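Local coordinates for protein carboxylesterase (Ferroplasma acidiphilum, PDB 3WJ2) that probably hydrolyses carboxylic ester bonds, as a carboxylesterase of the alpha/beta-hydrolase fold from an acid-loving archaeon, at residues N66-D71 / T94-C99; L165-R170 / F229-A234. All blocks are in the same frame, centred on the assembly; numbering follows the deposited sequence.

Overall arrangement
From the N terminus the chain passes through two helices and the antiparallel strands 52-60 and 63-71. Interaction 1 begins on strand 63-71. The chain then runs through strand 78-82 and closes this first loop at the start of helix 96-106, which lies against the sheet. Interaction 2 opens later, on helix 157-172. Strand 180-183 and two helices follow before residues 229-234, ahead of strand 243-248, close the second loop. The two loops come in series and neither nest nor cross. The centres of interactions 1 and 2 are about 25 Å apart, on opposite sides of the chain's centre. Interaction 1 ties sheet to helix; interaction 2 ties helix to a connecting loop.

Interaction 1: residues N66-D71 / T94-C99; sequences NARMYD and TYDNYC
Y70 has its CG beside the backbone N (chi1 -58°), and D96 has its CG anti to the backbone N; these torsions bring the phenol and the carboxylate together. The Y70 OH donates to D96 OD1 over 2.6 Å. R68 extends from the same strand, bends at chi3, and gives a salt bridge from NH1 to the same D96 OD1 at 2.9 Å. The acceptor lies close to the guanidinium plane, and the N-H...O angle is 156°. The guanidinium and carboxylate planes stand 83° apart. The two donors reach OD1 from opposite faces of the carboxylate plane. C99, one helical turn on from D96, lays its CB over a face of the Y70 ring in a CH-pi contact, 3.9 Å from the ring centroid. Its SG lies obliquely to the ring. An alanine in place of Y70 would probably leave D96 OD1 without its hydroxyl partner and open a gap beside C99 CB. The strongest polar partner of R68 is E93, through NH2, and its NE bridges to D55. D96 OD2 pairs with R100. The contact fastens strand 63-71 to the first turn of helix 96-106. Chemically it is a buried carboxylate set between two arginines and a phenol. This should favour the charged form of D96, although R68 shares its charge with E93 and D55.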
ATOM      1  N   ASN B  66     -21.912  33.348  13.602  1.00 16.52           N
ATOM      2  CA  ASN B  66     -20.972  33.655  14.691  1.00 17.77           C
ATOM      3  C   ASN B  66     -19.534  33.456  14.228  1.00 17.60           C
ATOM      4  O   ASN B  66     -19.237  32.543  13.419  1.00 16.31           O
ATOM      5  CB  ASN B  66     -21.177  32.780  15.922  1.00 16.44           C
ATOM      6  CG  ASN B  66     -22.486  33.031  16.633  1.00 23.38           C
ATOM      7  OD1 ASN B  66     -23.155  32.097  17.159  1.00 31.21           O
ATOM      8  ND2 ASN B  66     -22.835  34.259  16.707  1.00 19.17           N
ATOM      9  N   ALA B  67     -18.601  34.273  14.741  1.00 16.98           N
ATOM     10  CA  ALA B  67     -17.129  34.081  14.534  1.00 15.74           C
ATOM     11  C   ALA B  67     -16.383  34.441  15.784  1.00 16.82           C
ATOM     12  O   ALA B  67     -16.811  35.383  16.497  1.00 18.01           O
ATOM     13  CB  ALA B  67     -16.622  34.858  13.424  1.00 15.37           C
ATOM     14  N   ARG B  68     -15.362  33.671  16.130  1.00 14.36           N
ATOM     15  CA  ARG B  68     -14.506  34.036  17.274  1.00 15.23           C
ATOM     16  C   ARG B  68     -13.103  34.246  16.798  1.00 16.17           C
ATOM     17  O   ARG B  68     -12.499  33.318  16.184  1.00 15.73           O
ATOM     18  CB  ARG B  68     -14.605  33.003  18.396  1.00 17.15           C
ATOM     19  CG  ARG B  68     -13.716  33.308  19.572  1.00 13.44           C
ATOM     20  CD  ARG B  68     -13.993  32.414  20.740  1.00 12.16           C
ATOM     21  NE  ARG B  68     -15.356  32.635  21.303  1.00 18.71           N
ATOM     22  CZ  ARG B  68     -16.054  31.808  22.093  1.00 21.77           C
ATOM     23  NH1 ARG B  68     -15.587  30.585  22.487  1.00 18.62           N
ATOM     24  NH2 ARG B  68     -17.290  32.196  22.483  1.00 24.59           N
ATOM     25  N   MET B  69     -12.508  35.390  17.153  1.00 15.37           N
ATOM     26  CA  MET B  69     -11.172  35.748  16.787  1.00 15.10           C
ATOM     27  C   MET B  69     -10.205  35.558  17.974  1.00 16.99           C
ATOM     28  O   MET B  69     -10.534  35.911  19.122  1.00 18.44           O
ATOM     29  CB  MET B  69     -11.149  37.215  16.378  1.00 17.50           C
ATOM     30  CG  MET B  69      -9.897  37.679  15.832  1.00 22.02           C
ATOM     31  SD  MET B  69      -8.518  37.963  16.936  1.00 40.92           S
ATOM     32  CE  MET B  69      -9.026  39.117  18.302  1.00 33.99           C
ATOM     33  N   TYR B  70      -9.134  34.805  17.746  1.00 14.31           N
ATOM     34  CA  TYR B  70      -8.119  34.483  18.792  1.00 15.21           C
ATOM     35  C   TYR B  70      -6.850  35.105  18.348  1.00 18.26           C
ATOM     36  O   TYR B  70      -6.405  34.881  17.170  1.00 16.38           O
ATOM     37  CB  TYR B  70      -7.875  32.971  18.865  1.00 15.59           C
ATOM     38  CG  TYR B  70      -9.086  32.149  19.146  1.00 16.00           C
ATOM     39  CD1 TYR B  70      -9.403  31.749  20.453  1.00 13.07           C
ATOM     40  CD2 TYR B  70      -9.987  31.748  18.091  1.00 13.93           C
ATOM     41  CE1 TYR B  70     -10.488  30.967  20.689  1.00 13.95           C
ATOM     42  CE2 TYR B  70     -11.060  31.011  18.314  1.00 12.98           C
ATOM     43  CZ  TYR B  70     -11.354  30.565  19.633  1.00 12.71           C
ATOM     44  OH  TYR B  70     -12.424  29.757  19.890  1.00 15.70           O
ATOM     45  N   ASP B  71      -6.157  35.879  19.208  1.00 17.97           N
ATOM     46  CA  ASP B  71      -4.967  36.547  18.722  1.00 19.04           C
ATOM     47  C   ASP B  71      -4.034  36.658  19.923  1.00 20.61           C
ATOM     48  O   ASP B  71      -4.394  37.328  20.911  1.00 20.31           O
ATOM     49  CB  ASP B  71      -5.324  37.963  18.247  1.00 20.60           C
ATOM     50  CG  ASP B  71      -4.156  38.722  17.675  1.00 21.78           C
ATOM     51  OD1 ASP B  71      -3.053  38.143  17.523  1.00 26.29           O
ATOM     52  OD2 ASP B  71      -4.375  39.941  17.350  1.00 28.47           O
ATOM     53  N   THR B  94     -16.999  23.925  20.815  1.00 13.37           N
ATOM     54  CA  THR B  94     -16.329  22.625  20.916  1.00 15.66           C
ATOM     55  C   THR B  94     -14.881  22.717  20.341  1.00 15.45           C
ATOM     56  O   THR B  94     -14.012  21.888  20.664  1.00 16.95           O
ATOM     57  CB  THR B  94     -17.057  21.503  20.270  1.00 15.04           C
ATOM     58  OG1 THR B  94     -17.132  21.711  18.827  1.00 15.68           O
ATOM     59  CG2 THR B  94     -18.502  21.393  20.724  1.00 17.20           C
ATOM     60  N   TYR B  95     -14.675  23.704  19.438  1.00 12.95           N
ATOM     61  CA  TYR B  95     -13.364  23.926  18.884  1.00 12.17           C
ATOM     62  C   TYR B  95     -12.539  24.908  19.665  1.00 13.24           C
ATOM     63  O   TYR B  95     -11.454  25.182  19.237  1.00 14.57           O
ATOM     64  CB  TYR B  95     -13.506  24.401  17.325  1.00 11.15           C
ATOM     65  CG  TYR B  95     -13.559  23.111  16.471  1.00  9.82           C
ATOM     66  CD1 TYR B  95     -14.652  22.278  16.515  1.00 12.50           C
ATOM     67  CD2 TYR B  95     -12.451  22.801  15.621  1.00 10.84           C
ATOM     68  CE1 TYR B  95     -14.679  21.023  15.724  1.00 11.31           C
ATOM     69  CE2 TYR B  95     -12.529  21.632  14.876  1.00  9.99           C
ATOM     70  CZ  TYR B  95     -13.563  20.768  14.955  1.00  9.87           C
ATOM     71  OH  TYR B  95     -13.576  19.607  14.230  1.00 13.42           O
ATOM     72  N   ASP B  96     -13.027  25.470  20.777  1.00 13.48           N
ATOM     73  CA  ASP B  96     -12.301  26.562  21.309  1.00 14.05           C
ATOM     74  C   ASP B  96     -10.882  26.203  21.848  1.00 11.06           C
ATOM     75  O   ASP B  96      -9.918  26.963  21.647  1.00 12.53           O
ATOM     76  CB  ASP B  96     -13.227  27.099  22.468  1.00 14.34           C
ATOM     77  CG  ASP B  96     -12.725  28.443  23.038  1.00 14.67           C
ATOM     78  OD1 ASP B  96     -12.868  29.522  22.400  1.00 17.78           O
ATOM     79  OD2 ASP B  96     -12.070  28.330  24.131  1.00 18.29           O
ATOM     80  N   ASN B  97     -10.726  25.048  22.507  1.00 14.65           N
ATOM     81  CA  ASN B  97      -9.409  24.652  23.034  1.00 14.24           C
ATOM     82  C   ASN B  97      -8.419  24.531  21.792  1.00 11.97           C
ATOM     83  O   ASN B  97      -7.322  25.064  21.867  1.00 13.38           O
ATOM     84  CB  ASN B  97      -9.402  23.313  23.746  1.00 15.57           C
ATOM     85  CG  ASN B  97      -9.881  23.434  25.213  1.00 19.78           C
ATOM     86  OD1 ASN B  97     -10.488  24.467  25.586  1.00 22.24           O
ATOM     87  ND2 ASN B  97      -9.621  22.425  25.994  1.00 24.12           N
ATOM     88  N   TYR B  98      -8.924  23.925  20.713  1.00 15.10           N
ATOM     89  CA  TYR B  98      -8.061  23.709  19.556  1.00 13.73           C
ATOM     90  C   TYR B  98      -7.685  25.035  18.848  1.00 11.47           C
ATOM     91  O   TYR B  98      -6.537  25.293  18.513  1.00 13.34           O
ATOM     92  CB  TYR B  98      -8.796  22.778  18.621  1.00 10.90           C
ATOM     93  CG  TYR B  98      -8.124  22.607  17.239  1.00 11.21           C
ATOM     94  CD1 TYR B  98      -7.091  21.693  17.065  1.00 12.36           C
ATOM     95  CD2 TYR B  98      -8.768  23.217  16.195  1.00 13.50           C
ATOM     96  CE1 TYR B  98      -6.506  21.587  15.741  1.00 13.18           C
ATOM     97  CE2 TYR B  98      -8.247  23.090  14.939  1.00 12.59           C
ATOM     98  CZ  TYR B  98      -7.215  22.253  14.763  1.00 14.01           C
ATOM     99  OH  TYR B  98      -6.674  22.014  13.496  1.00 15.48           O
ATOM    100  N   CYS B  99      -8.669  25.935  18.648  1.00 11.32           N
ATOM    101  CA  CYS B  99      -8.382  27.204  18.045  1.00 12.00           C
ATOM    102  C   CYS B  99      -7.424  28.083  18.837  1.00 13.94           C
ATOM    103  O   CYS B  99      -6.571  28.723  18.318  1.00 13.12           O
ATOM    104  CB  CYS B  99      -9.669  27.935  17.718  1.00 13.39           C
ATOM    105  SG  CYS B  99     -10.459  27.176  16.218  1.00 16.95           S
TER

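Interaction 2: residues L165-R170 / F229-A234; sequences LCLKCR and FSPLVA
L167 points from helix 157-172 toward residues 229-234 and meets P231 and A234 there. Its side chain crosses that of P231 at about a right angle. The CG of L167 sits beside the backbone N (chi1 -84°), and this sends the forked end across to the loop. CD1 lies against the CA-CB side of the proline ring, 3.7 Å from P231 CB, with P231 CA equally near. CD2 is the nearer of the two methyls to A234, and the separation from L167 CD2 to A234 CB is 4.0 Å. A234 points its methyl at L167, while P231 is met side-on. The 3-10 turn at 231-233, with A234 N bonded to P231 O at 3.1 Å, brings both residues to the same side chain. P231 also packs on N160 and A164 of the same helix, and on Y260 of helix 254-266. Nearby, R170 NH1 bonds to the carbonyls of D236 and S238, which adds a polar tie just beyond the turn. On another face of the turn, L232 packs on F192 of a second subunit. With no charge across the two segments, the contact rests on van der Waals packing and the burial of aliphatic surface.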
ATOM      1  N   LEU B 165     -13.800  26.585  -1.420  1.00 10.59           N
ATOM      2  CA  LEU B 165     -14.001  28.028  -1.606  1.00 11.25           C
ATOM      3  C   LEU B 165     -12.839  28.524  -2.480  1.00 13.65           C
ATOM      4  O   LEU B 165     -13.071  29.439  -3.296  1.00 12.53           O
ATOM      5  CB  LEU B 165     -14.164  28.814  -0.279  1.00 12.77           C
ATOM      6  CG  LEU B 165     -12.890  29.034   0.531  1.00  9.83           C
ATOM      7  CD1 LEU B 165     -12.256  30.343   0.132  1.00 11.85           C
ATOM      8  CD2 LEU B 165     -13.323  29.191   2.012  1.00 12.35           C
ATOM      9  N   CYS B 166     -11.626  27.939  -2.358  1.00 11.74           N
ATOM     10  CA  CYS B 166     -10.473  28.370  -3.181  1.00 12.50           C
ATOM     11  C   CYS B 166     -10.783  28.093  -4.630  1.00 13.22           C
ATOM     12  O   CYS B 166     -10.510  28.966  -5.472  1.00 14.61           O
ATOM     13  CB  CYS B 166      -9.202  27.668  -2.800  1.00 10.22           C
ATOM     14  SG  CYS B 166      -8.645  28.277  -1.134  1.00 12.73           S
ATOM     15  N   LEU B 167     -11.382  26.956  -4.911  1.00 13.31           N
ATOM     16  CA  LEU B 167     -11.721  26.618  -6.315  1.00 14.04           C
ATOM     17  C   LEU B 167     -12.702  27.660  -6.857  1.00 14.64           C
ATOM     18  O   LEU B 167     -12.594  28.110  -8.015  1.00 14.74           O
ATOM     19  CB  LEU B 167     -12.451  25.272  -6.377  1.00 12.79           C
ATOM     20  CG  LEU B 167     -11.517  24.101  -6.388  1.00 17.12           C
ATOM     21  CD1 LEU B 167     -12.311  22.832  -6.266  1.00 19.99           C
ATOM     22  CD2 LEU B 167     -10.696  24.015  -7.836  1.00 19.37           C
ATOM     23  N   LYS B 168     -13.690  28.071  -6.064  1.00 13.17           N
ATOM     24  CA  LYS B 168     -14.663  29.070  -6.597  1.00 14.19           C
ATOM     25  C   LYS B 168     -14.011  30.455  -6.768  1.00 14.04           C
ATOM     26  O   LYS B 168     -14.335  31.216  -7.756  1.00 14.49           O
ATOM     27  CB  LYS B 168     -15.898  29.142  -5.656  1.00 12.90           C
ATOM     28  CG  LYS B 168     -16.937  30.157  -6.228  1.00 13.68           C
ATOM     29  CD  LYS B 168     -18.277  30.151  -5.519  1.00 14.63           C
ATOM     30  CE  LYS B 168     -19.057  31.483  -5.967  1.00 15.76           C
ATOM     31  NZ  LYS B 168     -20.486  31.218  -5.387  1.00 20.75           N
ATOM     32  N   CYS B 169     -13.121  30.874  -5.873  1.00 14.29           N
ATOM     33  CA  CYS B 169     -12.335  32.129  -6.045  1.00 13.09           C
ATOM     34  C   CYS B 169     -11.583  32.031  -7.349  1.00 16.63           C
ATOM     35  O   CYS B 169     -11.640  33.025  -8.137  1.00 18.15           O
ATOM     36  CB  CYS B 169     -11.303  32.354  -4.900  1.00 13.91           C
ATOM     37  SG  CYS B 169     -12.093  32.695  -3.297  1.00 15.66           S
ATOM     38  N   ARG B 170     -11.050  30.859  -7.640  1.00 15.89           N
ATOM     39  CA  ARG B 170     -10.203  30.733  -8.866  1.00 16.76           C
ATOM     40  C   ARG B 170     -11.130  30.863 -10.052  1.00 19.22           C
ATOM     41  O   ARG B 170     -10.824  31.682 -11.041  1.00 21.04           O
ATOM     42  CB  ARG B 170      -9.447  29.386  -8.768  1.00 16.76           C
ATOM     43  CG  ARG B 170      -8.299  29.160  -9.833  1.00 16.63           C
ATOM     44  CD  ARG B 170      -8.899  28.839 -11.185  1.00 18.75           C
ATOM     45  NE  ARG B 170      -9.908  27.753 -11.205  1.00 18.58           N
ATOM     46  CZ  ARG B 170      -9.648  26.448 -11.060  1.00 21.47           C
ATOM     47  NH1 ARG B 170      -8.378  26.041 -10.900  1.00 22.67           N
ATOM     48  NH2 ARG B 170     -10.636  25.565 -11.100  1.00 22.87           N
ATOM     49  N   PHE B 229     -18.848  20.804  -3.962  1.00 16.34           N
ATOM     50  CA  PHE B 229     -19.187  19.790  -2.964  1.00 17.60           C
ATOM     51  C   PHE B 229     -17.990  18.843  -2.842  1.00 17.02           C
ATOM     52  O   PHE B 229     -17.581  18.472  -1.752  1.00 16.81           O
ATOM     53  CB  PHE B 229     -20.438  18.917  -3.378  1.00 19.82           C
ATOM     54  CG  PHE B 229     -20.872  17.904  -2.325  1.00 18.97           C
ATOM     55  CD1 PHE B 229     -22.015  18.115  -1.607  1.00 18.91           C
ATOM     56  CD2 PHE B 229     -20.037  16.798  -1.926  1.00 23.41           C
ATOM     57  CE1 PHE B 229     -22.481  17.171  -0.616  1.00 21.08           C
ATOM     58  CE2 PHE B 229     -20.486  15.872  -0.940  1.00 29.36           C
ATOM     59  CZ  PHE B 229     -21.726  16.094  -0.258  1.00 28.59           C
ATOM     60  N   SER B 230     -17.409  18.432  -3.991  1.00 17.97           N
ATOM     61  CA  SER B 230     -16.282  17.484  -3.999  1.00 16.07           C
ATOM     62  C   SER B 230     -15.196  18.074  -4.887  1.00 15.99           C
ATOM     63  O   SER B 230     -15.232  17.935  -6.151  1.00 15.92           O
ATOM     64  CB  SER B 230     -16.610  16.042  -4.570  1.00 20.24           C
ATOM     65  OG  SER B 230     -17.573  15.311  -3.725  1.00 23.78           O
ATOM     66  N   PRO B 231     -14.186  18.742  -4.379  1.00 13.38           N
ATOM     67  CA  PRO B 231     -13.141  19.400  -5.156  1.00 13.32           C
ATOM     68  C   PRO B 231     -12.413  18.449  -6.106  1.00 14.59           C
ATOM     69  O   PRO B 231     -11.852  18.906  -7.105  1.00 16.17           O
ATOM     70  CB  PRO B 231     -12.156  19.928  -4.056  1.00 14.28           C
ATOM     71  CG  PRO B 231     -13.153  20.308  -2.953  1.00 12.18           C
ATOM     72  CD  PRO B 231     -14.193  19.150  -2.953  1.00 10.36           C
ATOM     73  N   LEU B 232     -12.401  17.146  -5.795  1.00 14.54           N
ATOM     74  CA  LEU B 232     -11.675  16.244  -6.675  1.00 15.82           C
ATOM     75  C   LEU B 232     -12.396  16.126  -8.001  1.00 18.64           C
ATOM     76  O   LEU B 232     -11.791  15.572  -8.913  1.00 19.73           O
ATOM     77  CB  LEU B 232     -11.490  14.843  -6.001  1.00 17.93           C
ATOM     78  CG  LEU B 232     -10.194  14.884  -5.245  1.00 16.54           C
ATOM     79  CD1 LEU B 232     -10.162  13.650  -4.247  1.00 18.40           C
ATOM     80  CD2 LEU B 232      -8.910  14.816  -6.174  1.00 18.49           C
ATOM     81  N   VAL B 233     -13.625  16.607  -8.131  1.00 18.20           N
ATOM     82  CA  VAL B 233     -14.292  16.535  -9.469  1.00 22.29           C
ATOM     83  C   VAL B 233     -13.930  17.721 -10.355  1.00 22.06           C
ATOM     84  O   VAL B 233     -14.406  17.736 -11.533  1.00 23.60           O
ATOM     85  CB  VAL B 233     -15.821  16.202  -9.334  1.00 23.15           C
ATOM     86  CG1 VAL B 233     -16.046  14.922  -8.514  1.00 28.35           C
ATOM     87  CG2 VAL B 233     -16.545  17.294  -8.805  1.00 28.54           C
ATOM     88  N   ALA B 234     -13.185  18.737  -9.868  1.00 19.94           N
ATOM     89  CA  ALA B 234     -12.723  19.903 -10.678  1.00 21.20           C
ATOM     90  C   ALA B 234     -11.920  19.364 -11.854  1.00 24.33           C
ATOM     91  O   ALA B 234     -11.296  18.326 -11.783  1.00 24.61           O
ATOM     92  CB  ALA B 234     -11.854  20.844  -9.889  1.00 22.90           C
TER